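Local coordinates for protein periplasmic beta-glucosidase (Pseudomonas aeruginosa, PDB 6R5T) that probably hydrolyses terminal, non-reducing beta-D-glucosyl residues in the periplasm, releasing beta-D-glucose, as a member of glycosyl hydrolase family 3, at residues G429-G434 with V449-R454; E462-A467 with L503-A508. The protein carries 1 engineered substitution. One frame throughout, in Å; residues are numbered along the deposited sequence.

In the fold
Both contacts belong to the glycosyl hydrolase family 3 C-terminal domain, which a fibronectin type III-like domain follows, and lie away from the sugar and magnesium sites. Following the chain, strand 423-427, at one border of a six-stranded mixed sheet, runs into segment 429-434; after helix 436-442 the chain comes back as segment 449-454, and contact 1 closes that loop. The chain then enters helix 456-468, whose segment 462-467 opens contact 2. Strand 472-478 then adds to the same sheet before helix 497-508 brings in segment 503-508. The two closures therefore follow in series, neither enclosing nor crossing the other. They meet directly where Arg454 forms a salt bridge with Glu462 and Gly429 packs on Ala463.

Contact 1: G429-G434 with V449-R454; sequences GANVSG and VEVDPR
Asn431 and Asp452 illustrate how one side-chain amide can tie two irregular segments together: Asn431 reads both the N-H and the C=O of Asp452, while the carboxylate of Asp452 builds an Asx turn on its own segment. The loop so closed holds helix 436-442; strand 423-427 leads into it and helix 456-468 follows it. OD1 of Asn431 accepts from Asp452 N at 2.8 Å, the donor tilted 19° from the carbonyl plane. The other branch, ND2, donates to Asp452 O at 3.2 Å, almost straight and within the Asn431 amide plane. Two bonds to the same residue fix the rotation of the amide. The first torsion carries it across, with CG anti to the carbonyl carbon and beside the backbone N (chi1 -77°).

A bridging water extends the grip: it accepts from Val432 N and donates to Glu450 O at 2.7 Å, with a weak third bond to Asn431 OD1. Lys428 NZ also donates to Glu450 O. Further along, Val432 and Val449 reach toward each other tip to tip, CG2 of the former lying 3.5 Å from CG1 of the latter, a tight approach for two methyl groups. Leu439 and Leu442 of helix 436-442 touch Val432 and Val449 respectively.

At Asp452 the chain turns its carboxylate away from Asn431, CG being anti to the backbone N (chi1 -170°), and toward Arg454. The guanidinium grips it side-on, one nitrogen to each oxygen, with the Arg454 NH2 to Asp452 OD2 salt bridge at 2.8 Å. Asp452 OD1 takes two donors: Arg454 NE, on the syn side at 2.9 Å, and the backbone Arg454 N, which closes the Asx turn at 2.8 Å.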
# COMPACT_ATOMS: atom_id res chain seq x y z
N GLY A 429 -35.57 7.34 -0.61
CA GLY A 429 -34.62 8.42 -0.32
C GLY A 429 -33.56 8.64 -1.37
O GLY A 429 -33.30 9.76 -1.73
N ALA A 430 -32.90 7.56 -1.80
CA ALA A 430 -31.87 7.61 -2.82
C ALA A 430 -31.72 6.20 -3.37
O ALA A 430 -31.99 5.27 -2.66
CB ALA A 430 -30.56 8.10 -2.25
N ASN A 431 -31.20 6.10 -4.56
CA ASN A 431 -30.70 4.82 -5.07
C ASN A 431 -29.35 4.54 -4.37
O ASN A 431 -28.74 5.48 -3.81
CB ASN A 431 -30.55 4.88 -6.59
CG ASN A 431 -31.89 4.75 -7.29
OD1 ASN A 431 -32.72 3.94 -6.90
ND2 ASN A 431 -32.02 5.56 -8.31
N VAL A 432 -28.89 3.30 -4.43
CA VAL A 432 -27.64 2.91 -3.71
C VAL A 432 -26.48 3.75 -4.23
O VAL A 432 -25.53 4.05 -3.48
CB VAL A 432 -27.33 1.42 -3.80
CG1 VAL A 432 -28.37 0.57 -3.13
CG2 VAL A 432 -27.10 0.91 -5.18
N SER A 433 -26.51 4.12 -5.51
CA SER A 433 -25.53 5.03 -6.13
C SER A 433 -26.28 5.99 -7.04
O SER A 433 -27.26 5.59 -7.63
CB SER A 433 -24.46 4.29 -6.88
OG SER A 433 -23.49 5.19 -7.43
N GLY A 434 -25.78 7.20 -7.15
CA GLY A 434 -26.24 8.19 -8.13
C GLY A 434 -25.35 8.23 -9.33
O GLY A 434 -25.62 9.03 -10.26
N VAL A 449 -29.56 -4.74 -8.13
CA VAL A 449 -29.91 -3.44 -7.53
C VAL A 449 -31.15 -2.90 -8.23
O VAL A 449 -31.04 -2.58 -9.39
CB VAL A 449 -28.74 -2.45 -7.64
CG1 VAL A 449 -29.12 -1.07 -7.16
CG2 VAL A 449 -27.55 -3.00 -6.87
N GLU A 450 -32.18 -2.65 -7.43
CA GLU A 450 -33.44 -2.01 -7.87
C GLU A 450 -33.16 -0.52 -8.01
O GLU A 450 -32.72 0.14 -7.04
CB GLU A 450 -34.56 -2.21 -6.86
CG GLU A 450 -34.78 -3.66 -6.47
CD GLU A 450 -36.22 -4.08 -6.19
OE1 GLU A 450 -36.42 -5.19 -5.63
OE2 GLU A 450 -37.15 -3.31 -6.56
N VAL A 451 -33.38 0.00 -9.20
CA VAL A 451 -33.15 1.42 -9.49
C VAL A 451 -34.54 2.07 -9.51
O VAL A 451 -35.42 1.67 -10.34
CB VAL A 451 -32.38 1.56 -10.80
CG1 VAL A 451 -32.16 3.01 -11.15
CG2 VAL A 451 -31.04 0.81 -10.71
N ASP A 452 -34.76 2.99 -8.59
CA ASP A 452 -35.95 3.86 -8.63
C ASP A 452 -35.74 4.75 -9.83
O ASP A 452 -34.70 5.39 -9.97
CB ASP A 452 -36.07 4.65 -7.33
CG ASP A 452 -37.39 5.38 -7.20
OD1 ASP A 452 -37.73 6.19 -8.11
OD2 ASP A 452 -38.03 5.17 -6.18
N PRO A 453 -36.72 4.84 -10.75
CA PRO A 453 -36.52 5.65 -11.95
C PRO A 453 -36.72 7.16 -11.71
O PRO A 453 -36.47 7.94 -12.60
CB PRO A 453 -37.63 5.11 -12.88
CG PRO A 453 -38.71 4.65 -11.96
CD PRO A 453 -38.03 4.19 -10.68
N ARG A 454 -37.17 7.57 -10.52
CA ARG A 454 -37.35 9.03 -10.26
C ARG A 454 -36.02 9.75 -10.18
O ARG A 454 -34.97 9.11 -9.94
CB ARG A 454 -38.14 9.29 -8.98
CG ARG A 454 -39.58 8.82 -9.07
CD ARG A 454 -40.22 8.86 -7.75
NE ARG A 454 -39.72 7.88 -6.81
CZ ARG A 454 -39.93 7.95 -5.51
NH1 ARG A 454 -40.66 8.94 -5.03
NH2 ARG A 454 -39.45 7.04 -4.69
O HOH W 1 -30.96 1.43 -5.40

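Contact 2: E462-A467 with L503-A508; sequences EALRTA and LKALKA
Helices 456-468 and 497-508 run roughly side by side through segments 462-467 and 503-508, their local axes 9.9 Å apart at closest approach and crossing at -32°, with Leu464 and Leu506 nearest each other along the backbones. Both lie on the same face of the mixed sheet of the family 3 C-terminal domain, and helix 497-508 is the crossover of a beta-alpha-beta unit between the adjacent parallel strands 472-478 and 513-518.

Leu464 contributes much of the interface through a single methyl. Its CD2 comes to 3.5 Å from the carbonyl oxygen of Ala505 and lies 3.9 Å from Ala505 CB, so this branch rests on the backbone and the short side chain of the same residue. CG of Leu464 stands anti to the carbonyl carbon (chi1 -68°); with CD1 anti to CA (chi2 180°), the other branch, CD2, is the one that meets Ala505.

Leu506 answers from the other helix. Its CD2 packs on Ala467 CB at 3.8 Å and, more loosely, comes within 4.2 Å of Ala463 O one turn earlier. The CD2 methyls of Leu464 and Leu506 also approach each other loosely, at 4.5 Å. Beneath, Val473 of strand 472-478 touches both Ala467 and Leu506, while Ile384 of strand 380-384 touches both Ala463 and Leu506, which places the Leu506 side of the interface against the sheet.

No hydrogen bond or salt bridge joins the two segments. The contact itself is apolar, leucine methyls against alanines and main chain, and adds no directional bond between the helices; the shared sheet beneath also constrains their placement.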
# COMPACT_ATOMS: atom_id res chain seq x y z
N GLU A 462 -39.41 13.36 -1.35
CA GLU A 462 -40.29 12.36 -0.73
C GLU A 462 -39.76 11.98 0.66
O GLU A 462 -40.50 11.93 1.63
CB GLU A 462 -40.43 11.14 -1.63
CG GLU A 462 -41.38 10.16 -1.02
CD GLU A 462 -41.47 8.80 -1.67
OE1 GLU A 462 -42.63 8.29 -1.78
OE2 GLU A 462 -40.41 8.25 -2.05
N ALA A 463 -38.46 11.73 0.75
CA ALA A 463 -37.86 11.36 2.04
C ALA A 463 -37.99 12.52 3.04
O ALA A 463 -38.23 12.25 4.21
CB ALA A 463 -36.41 11.03 1.83
N LEU A 464 -37.81 13.75 2.59
CA LEU A 464 -37.90 14.91 3.52
C LEU A 464 -39.36 15.05 3.99
O LEU A 464 -39.54 15.24 5.18
CB LEU A 464 -37.43 16.18 2.86
CG LEU A 464 -35.94 16.27 2.55
CD1 LEU A 464 -35.60 17.58 1.88
CD2 LEU A 464 -35.14 16.08 3.83
N ARG A 465 -40.36 14.86 3.12
CA ARG A 465 -41.75 14.85 3.60
C ARG A 465 -41.99 13.78 4.64
O ARG A 465 -42.73 14.01 5.58
CB ARG A 465 -42.76 14.56 2.47
CG ARG A 465 -42.87 15.71 1.50
CD ARG A 465 -44.01 15.48 0.52
NE ARG A 465 -43.78 14.38 -0.39
CZ ARG A 465 -44.44 13.23 -0.36
NH1 ARG A 465 -45.37 13.01 0.56
NH2 ARG A 465 -44.18 12.29 -1.26
N THR A 466 -41.44 12.57 4.42
CA THR A 466 -41.62 11.45 5.34
C THR A 466 -40.96 11.80 6.67
O THR A 466 -41.58 11.62 7.71
CB THR A 466 -41.03 10.20 4.66
OG1 THR A 466 -41.72 10.08 3.42
CG2 THR A 466 -41.18 8.97 5.50
N ALA A 467 -39.74 12.36 6.64
CA ALA A 467 -39.01 12.68 7.89
C ALA A 467 -39.77 13.75 8.68
O ALA A 467 -39.95 13.63 9.91
CB ALA A 467 -37.61 13.11 7.56
N LEU A 503 -28.47 11.83 3.66
CA LEU A 503 -28.21 11.98 5.10
C LEU A 503 -28.07 13.47 5.44
O LEU A 503 -28.59 13.85 6.48
CB LEU A 503 -26.91 11.25 5.47
CG LEU A 503 -26.96 9.73 5.42
CD1 LEU A 503 -25.63 9.18 5.93
CD2 LEU A 503 -28.09 9.14 6.20
N LYS A 504 -27.40 14.26 4.62
CA LYS A 504 -27.20 15.70 4.93
C LYS A 504 -28.57 16.38 4.95
O LYS A 504 -28.86 17.22 5.84
CB LYS A 504 -26.26 16.37 3.95
CG LYS A 504 -24.80 16.00 4.19
CD LYS A 504 -23.81 16.51 3.17
CE LYS A 504 -22.46 15.84 3.39
NZ LYS A 504 -21.35 16.55 2.72
N ALA A 505 -29.41 16.04 3.99
CA ALA A 505 -30.77 16.65 3.93
C ALA A 505 -31.60 16.19 5.11
O ALA A 505 -32.33 17.02 5.72
CB ALA A 505 -31.40 16.33 2.59
N LEU A 506 -31.51 14.92 5.51
CA LEU A 506 -32.27 14.42 6.67
C LEU A 506 -31.78 15.13 7.94
O LEU A 506 -32.60 15.47 8.81
CB LEU A 506 -32.12 12.90 6.79
CG LEU A 506 -32.83 12.09 5.73
CD1 LEU A 506 -32.38 10.64 5.82
CD2 LEU A 506 -34.35 12.17 5.87
N LYS A 507 -30.48 15.34 8.07
CA LYS A 507 -29.93 16.00 9.28
C LYS A 507 -30.56 17.39 9.39
O LYS A 507 -30.90 17.80 10.54
CB LYS A 507 -28.42 16.11 9.12
CG LYS A 507 -27.67 16.89 10.20
CD LYS A 507 -27.80 16.32 11.56
CE LYS A 507 -27.06 17.15 12.61
NZ LYS A 507 -27.13 16.48 13.92
N ALA A 508 -30.73 18.06 8.26
CA ALA A 508 -31.20 19.47 8.22
C ALA A 508 -32.67 19.58 8.66
O ALA A 508 -33.13 20.68 9.03
CB ALA A 508 -30.96 20.02 6.85